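Local structure of AF1502 (Archaeoglobus fulgidus, 5A1Q) at residues 8-13 / 44-49; 27-32 / 48-53. The protein is of unknown function but represents the STAC domain, which is associated with transmembrane solute transport and two-component signal transduction. All coordinates share one frame; numbering follows the deposited sequence. Where two conformers were deposited one is given.

Contact 1. Residues 8-13 / 44-49; sequences KKLLDE and KEILSV
Within the all-helical core of this STAC domain, Leu10 of helix 7-18 meets Ile46 and Leu47 of helix 43-51 close to the centre of the chain. The helices stand well apart, with 9.3 Å between Leu10 CA and Leu47 CA, so their side chains have to bridge the gap. Leu10 does this by holding CG anti to its own backbone N (chi1 -179°), which carries both methyl branches out from the helix. Its CD1 touches the end of Leu47, coming to 4.0 Å from Leu47 CD2 and lying only slightly further from Leu47 CD1. The two side chains run alongside in opposing senses, so that methyl branches meet rather than chain ends butting together. The other branch turns to the neighbouring residue, where Leu10 CD2 lies 4.4 Å from Ile46 CG2, a looser touch. Leu10 therefore divides its branches between two consecutive residues, and no hydrogen bond spans the pair of segments. Two polar interactions form within the segments. Lys9 NZ forms a salt bridge of 3.1 Å to Glu13 OE2, one turn further along, using the oxygen's anti lone pair. In the other segment Ser48 OG donates to Glu45 O at 2.6 Å, from 18° off the carbonyl plane, and this carbonyl also receives Val49 N. The small patch is completed by its neighbours. Leu26 of helix 22-33 packs on both Leu10 and Ile46, as does Val38 of the loop that follows, while Met30 adds to the Ile46 side. Helix 57-70 closes in elsewhere, with Glu64 beside Leu47, Val63 and Arg66 beside Glu13, and Glu68 salt-bridged to Lys44.

Contact 2. Residues 27-32 / 48-53; sequences NKAMES and SVLKMN
Ala29 and Val49 bring helices 22-33 and 43-51 close together, their CA atoms only 6.5 Å apart, an approach that the small side chain of Ala29 permits. The Ala29 methyl is the only side-chain group of 27-32 within 4.5 Å of the other segment, and it rests against two consecutive residues of the partner helix. Its CB lies 4.1 Å from Val49 CG1, the branch placed anti to the backbone N (chi1 175°). Leu50 reaches the same methyl with CD2, which comes to 3.9 Å from Ala29 CB, while Leu50 CG stands a little further behind. With CG anti to the carbonyl carbon and beside the backbone N (chi1 -64°), the leucine carries its CD2 branch toward Ala29. Such close packing of a small residue against branched ones joins helix 22-33 to helix 43-51 in this four-helix domain, with Phe25 and Val60 also bearing on Leu50 and Leu33 on Val49. One turn beyond Ala29, Ser32 grips the helix backbone: its OG donates to Lys28 O at 2.8 Å. Ser32 N reaches the same oxygen from the opposite face of the carbonyl plane, so the carbonyl is held on both sides. Lys28 NZ also pairs with Glu31 OE1 at 3.5 Å, within the same helix. In the partner segment, the backbone N of Met52 (a selenomethionine) bonds to Val49 O, and Asn53 N to Leu50 O, both three residues back. Asn53 ND2 gives a hydrogen bond to Ser32 O of the second subunit, while Ser32 O receives the matching bond from Asn53 of that subunit, and Glu31 OE1 forms a salt bridge with Lys28 NZ of the second subunit.

From the N terminus, the chain runs through helix 7-18 and then helix 22-33, each of which supplies the first segment of one contact, before reaching helix 43-51, which serves both. Contact 1 closes the longer loop and contact 2 the shorter. Residues 27-32 fall inside the first loop, but 48-53 carries on past its end, so the two overlap without strict nesting and share Ser48 and Val49. Ile46 CD1 and Met30 CG, 3.8 Å apart, join them directly. Helix 43-51 thus packs on both helix 7-18 and helix 22-33, with Ile46 reaching both. Both contacts also border the second subunit, contact 2 with more of its residues.

Contact 1. Residues 8-13 / 44-49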
loop_
_atom_site.group_PDB
_atom_site.type_symbol
_atom_site.label_atom_id
_atom_site.label_comp_id
_atom_site.label_asym_id
_atom_site.label_seq_id
_atom_site.Cartn_x
_atom_site.Cartn_y
_atom_site.Cartn_z
ATOM N N LYS A 8 18.038 0.485 -3.390
ATOM C CA LYS A 8 18.581 1.231 -4.517
ATOM C C LYS A 8 18.175 0.568 -5.835
ATOM O O LYS A 8 17.758 1.244 -6.806
ATOM C CB LYS A 8 20.080 1.344 -4.420
ATOM C CG LYS A 8 20.743 2.125 -5.565
ATOM N N LYS A 9 18.289 -0.755 -5.891
ATOM C CA LYS A 9 17.965 -1.469 -7.122
ATOM C C LYS A 9 16.462 -1.277 -7.481
ATOM O O LYS A 9 16.122 -0.945 -8.646
ATOM C CB LYS A 9 18.371 -2.958 -7.020
ATOM C CG LYS A 9 17.825 -3.827 -8.122
ATOM C CD LYS A 9 18.585 -3.604 -9.400
ATOM C CE LYS A 9 18.413 -4.792 -10.328
ATOM N NZ LYS A 9 18.797 -4.447 -11.726
ATOM N N LEU A 10 15.558 -1.430 -6.500
ATOM C CA LEU A 10 14.181 -1.401 -6.742
ATOM C C LEU A 10 13.773 0.052 -7.117
ATOM O O LEU A 10 13.025 0.261 -8.075
ATOM C CB LEU A 10 13.443 -1.969 -5.525
ATOM C CG LEU A 10 11.962 -2.005 -5.696
ATOM C CD1 LEU A 10 11.648 -2.929 -6.871
ATOM C CD2 LEU A 10 11.252 -2.469 -4.449
ATOM N N LEU A 11 14.292 1.064 -6.387
ATOM C CA LEU A 11 14.000 2.444 -6.720
ATOM C C LEU A 11 14.539 2.769 -8.118
ATOM O O LEU A 11 13.843 3.435 -8.900
ATOM C CB LEU A 11 14.657 3.353 -5.699
ATOM C CG LEU A 11 14.476 4.838 -5.990
ATOM C CD1 LEU A 11 13.019 5.199 -6.075
ATOM C CD2 LEU A 11 15.213 5.626 -4.885
ATOM N N ASP A 12 15.746 2.327 -8.453
ATOM C CA ASP A 12 16.294 2.584 -9.795
ATOM C C ASP A 12 15.418 1.959 -10.914
ATOM O O ASP A 12 15.090 2.649 -11.896
ATOM C CB ASP A 12 17.733 2.132 -9.894
ATOM C CG ASP A 12 18.702 3.065 -9.137
ATOM O OD1 ASP A 12 18.264 4.173 -8.713
ATOM O OD2 ASP A 12 19.850 2.651 -8.916
ATOM N N GLU A 13 14.947 0.733 -10.723
ATOM C CA GLU A 13 14.057 0.122 -11.726
ATOM C C GLU A 13 12.727 0.903 -11.845
ATOM O O GLU A 13 12.236 1.091 -12.957
ATOM C CB GLU A 13 13.771 -1.368 -11.428
ATOM C CG GLU A 13 14.979 -2.273 -11.557
ATOM C CD GLU A 13 15.291 -2.693 -12.985
ATOM O OE1 GLU A 13 14.562 -2.312 -13.921
ATOM O OE2 GLU A 13 16.280 -3.432 -13.161
ATOM N N LYS A 44 8.455 -8.478 -3.582
ATOM C CA LYS A 44 7.333 -8.784 -4.435
ATOM C C LYS A 44 6.066 -8.241 -3.764
ATOM O O LYS A 44 5.175 -7.739 -4.459
ATOM C CB LYS A 44 7.243 -10.250 -4.703
ATOM C CG LYS A 44 8.328 -10.694 -5.697
ATOM C CD LYS A 44 8.038 -12.058 -6.260
ATOM C CE LYS A 44 9.196 -12.503 -7.179
ATOM N NZ LYS A 44 8.999 -13.759 -7.930
ATOM N N GLU A 45 6.042 -8.318 -2.445
ATOM C CA GLU A 45 4.890 -7.735 -1.697
ATOM C C GLU A 45 4.800 -6.240 -1.841
ATOM O O GLU A 45 3.709 -5.669 -2.040
ATOM C CB GLU A 45 4.941 -8.134 -0.262
ATOM C CG GLU A 45 3.682 -7.670 0.421
ATOM C CD GLU A 45 3.368 -8.470 1.651
ATOM O OE1 GLU A 45 3.354 -9.725 1.587
ATOM O OE2 GLU A 45 3.141 -7.820 2.686
ATOM N N ILE A 46 5.925 -5.549 -1.726
ATOM C CA ILE A 46 5.950 -4.139 -2.039
ATOM C C ILE A 46 5.429 -3.768 -3.440
ATOM O O ILE A 46 4.529 -2.912 -3.637
ATOM C CB ILE A 46 7.354 -3.526 -1.794
ATOM C CG1 ILE A 46 7.818 -3.756 -0.331
ATOM C CG2 ILE A 46 7.395 -2.069 -2.330
ATOM C CD1 ILE A 46 9.297 -3.421 -0.164
ATOM N N LEU A 47 5.907 -4.468 -4.453
ATOM C CA LEU A 47 5.394 -4.279 -5.775
ATOM C C LEU A 47 3.927 -4.652 -5.918
ATOM O O LEU A 47 3.222 -4.004 -6.737
ATOM C CB LEU A 47 6.246 -5.077 -6.813
ATOM C CG LEU A 47 7.654 -4.568 -6.904
ATOM C CD1 LEU A 47 8.462 -5.498 -7.792
ATOM C CD2 LEU A 47 7.711 -3.144 -7.429
ATOM N N SER A 48 3.448 -5.658 -5.197
ATOM C CA SER A 48 2.042 -6.015 -5.271
ATOM C C SER A 48 1.144 -4.797 -4.862
ATOM O O SER A 48 0.071 -4.576 -5.451
ATOM C CB SER A 48 1.705 -7.273 -4.458
ATOM O OG SER A 48 1.706 -7.040 -3.029
ATOM N N VAL A 49 1.523 -4.064 -3.842
ATOM C CA VAL A 49 0.795 -2.828 -3.466
ATOM C C VAL A 49 0.769 -1.807 -4.594
ATOM O O VAL A 49 -0.261 -1.329 -4.988
ATOM C CB VAL A 49 1.318 -2.200 -2.145
ATOM C CG1 VAL A 49 0.671 -0.870 -1.807
ATOM C CG2 VAL A 49 1.180 -3.239 -1.044
#

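Contact 2. Residues 27-32 / 48-53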
loop_
_atom_site.group_PDB
_atom_site.type_symbol
_atom_site.label_atom_id
_atom_site.label_comp_id
_atom_site.label_asym_id
_atom_site.label_seq_id
_atom_site.Cartn_x
_atom_site.Cartn_y
_atom_site.Cartn_z
ATOM N N ASN A 27 8.323 4.619 -0.995
ATOM C CA ASN A 27 8.441 4.850 0.437
ATOM C C ASN A 27 7.006 4.694 1.098
ATOM O O ASN A 27 6.876 4.079 2.182
ATOM C CB ASN A 27 8.948 6.246 0.674
ATOM C CG ASN A 27 10.404 6.458 0.247
ATOM O OD1 ASN A 27 11.191 5.527 0.040
ATOM N ND2 ASN A 27 10.774 7.693 0.203
ATOM N N LYS A 28 5.969 5.275 0.476
ATOM C CA LYS A 28 4.637 5.186 1.094
ATOM C C LYS A 28 4.145 3.691 1.129
ATOM O O LYS A 28 3.523 3.251 2.128
ATOM C CB LYS A 28 3.647 6.061 0.372
ATOM C CG LYS A 28 3.968 7.562 0.529
ATOM C CD LYS A 28 3.673 8.145 1.855
ATOM C CE LYS A 28 4.155 9.602 1.969
ATOM N NZ LYS A 28 4.613 9.812 3.379
ATOM N N ALA A 29 4.465 2.890 0.092
ATOM C CA ALA A 29 4.071 1.487 0.125
ATOM C C ALA A 29 4.816 0.759 1.281
ATOM O O ALA A 29 4.251 -0.018 2.022
ATOM C CB ALA A 29 4.394 0.827 -1.214
HETATM N N MSE A 30 6.155 0.943 1.312
HETATM C CA MSE A 30 7.005 0.356 2.401
HETATM C C MSE A 30 6.446 0.718 3.780
HETATM O O MSE A 30 6.295 -0.155 4.646
HETATM C CB MSE A 30 8.510 0.841 2.281
HETATM C CG MSE A 30 9.116 0.170 1.128
HETATM SE SE MSE A 30 10.867 1.013 0.874
HETATM C CE MSE A 30 11.552 0.388 2.604
ATOM N N GLU A 31 6.153 1.985 3.979
ATOM C CA GLU A 31 5.709 2.507 5.284
ATOM C C GLU A 31 4.314 1.912 5.644
ATOM O O GLU A 31 4.108 1.521 6.800
ATOM C CB GLU A 31 5.669 3.995 5.305
ATOM C CG GLU A 31 7.037 4.706 5.160
ATOM C CD GLU A 31 6.937 6.147 4.720
ATOM O OE1 GLU A 31 5.828 6.730 4.639
ATOM O OE2 GLU A 31 8.029 6.716 4.401
ATOM N N SER A 32 3.426 1.832 4.640
ATOM C CA SER A 32 2.081 1.230 4.892
ATOM C C SER A 32 2.208 -0.209 5.345
ATOM O O SER A 32 1.464 -0.662 6.200
ATOM C CB SER A 32 1.233 1.255 3.616
ATOM O OG SER A 32 1.028 2.587 3.196
ATOM N N SER A 48 3.448 -5.658 -5.197
ATOM C CA SER A 48 2.042 -6.015 -5.271
ATOM C C SER A 48 1.144 -4.797 -4.862
ATOM O O SER A 48 0.071 -4.576 -5.451
ATOM C CB SER A 48 1.705 -7.273 -4.458
ATOM O OG SER A 48 1.706 -7.040 -3.029
ATOM N N VAL A 49 1.523 -4.064 -3.842
ATOM C CA VAL A 49 0.795 -2.828 -3.466
ATOM C C VAL A 49 0.769 -1.807 -4.594
ATOM O O VAL A 49 -0.261 -1.329 -4.988
ATOM C CB VAL A 49 1.318 -2.200 -2.145
ATOM C CG1 VAL A 49 0.671 -0.870 -1.807
ATOM C CG2 VAL A 49 1.180 -3.239 -1.044
ATOM N N LEU A 50 1.930 -1.525 -5.199
ATOM C CA LEU A 50 2.025 -0.558 -6.232
ATOM C C LEU A 50 1.307 -1.008 -7.501
ATOM O O LEU A 50 0.763 -0.132 -8.223
ATOM C CB LEU A 50 3.469 -0.199 -6.535
ATOM C CG LEU A 50 4.211 0.491 -5.365
ATOM C CD1 LEU A 50 5.681 0.728 -5.735
ATOM C CD2 LEU A 50 3.471 1.714 -4.923
ATOM N N LYS A 51 1.221 -2.310 -7.761
ATOM C CA LYS A 51 0.418 -2.802 -8.884
ATOM C C LYS A 51 -1.097 -2.519 -8.728
ATOM O O LYS A 51 -1.825 -2.486 -9.718
ATOM C CB LYS A 51 0.657 -4.274 -9.078
ATOM C CG LYS A 51 0.318 -4.734 -10.461
ATOM C CD LYS A 51 1.204 -5.916 -10.875
ATOM C CE LYS A 51 1.314 -6.977 -9.793
ATOM N NZ LYS A 51 1.783 -8.263 -10.403
HETATM N N MSE A 52 -1.545 -2.355 -7.473
HETATM C CA MSE A 52 -2.983 -2.055 -7.185
HETATM C C MSE A 52 -3.259 -0.570 -7.490
HETATM O O MSE A 52 -4.430 -0.115 -7.463
HETATM C CB MSE A 52 -3.352 -2.531 -5.730
HETATM C CG MSE A 52 -3.516 -4.052 -5.586
HETATM SE SE MSE A 52 -3.632 -4.618 -3.686
HETATM C CE MSE A 52 -5.238 -3.561 -3.235
ATOM N N ASN A 53 -2.214 0.228 -7.713
ATOM C CA ASN A 53 -2.392 1.624 -8.119
ATOM C C ASN A 53 -2.677 1.666 -9.614
ATOM O O ASN A 53 -1.781 1.385 -10.424
ATOM C CB ASN A 53 -1.121 2.443 -7.741
ATOM C CG ASN A 53 -1.200 3.901 -8.143
ATOM O OD1 ASN A 53 -1.782 4.252 -9.161
ATOM N ND2 ASN A 53 -0.605 4.810 -7.291
#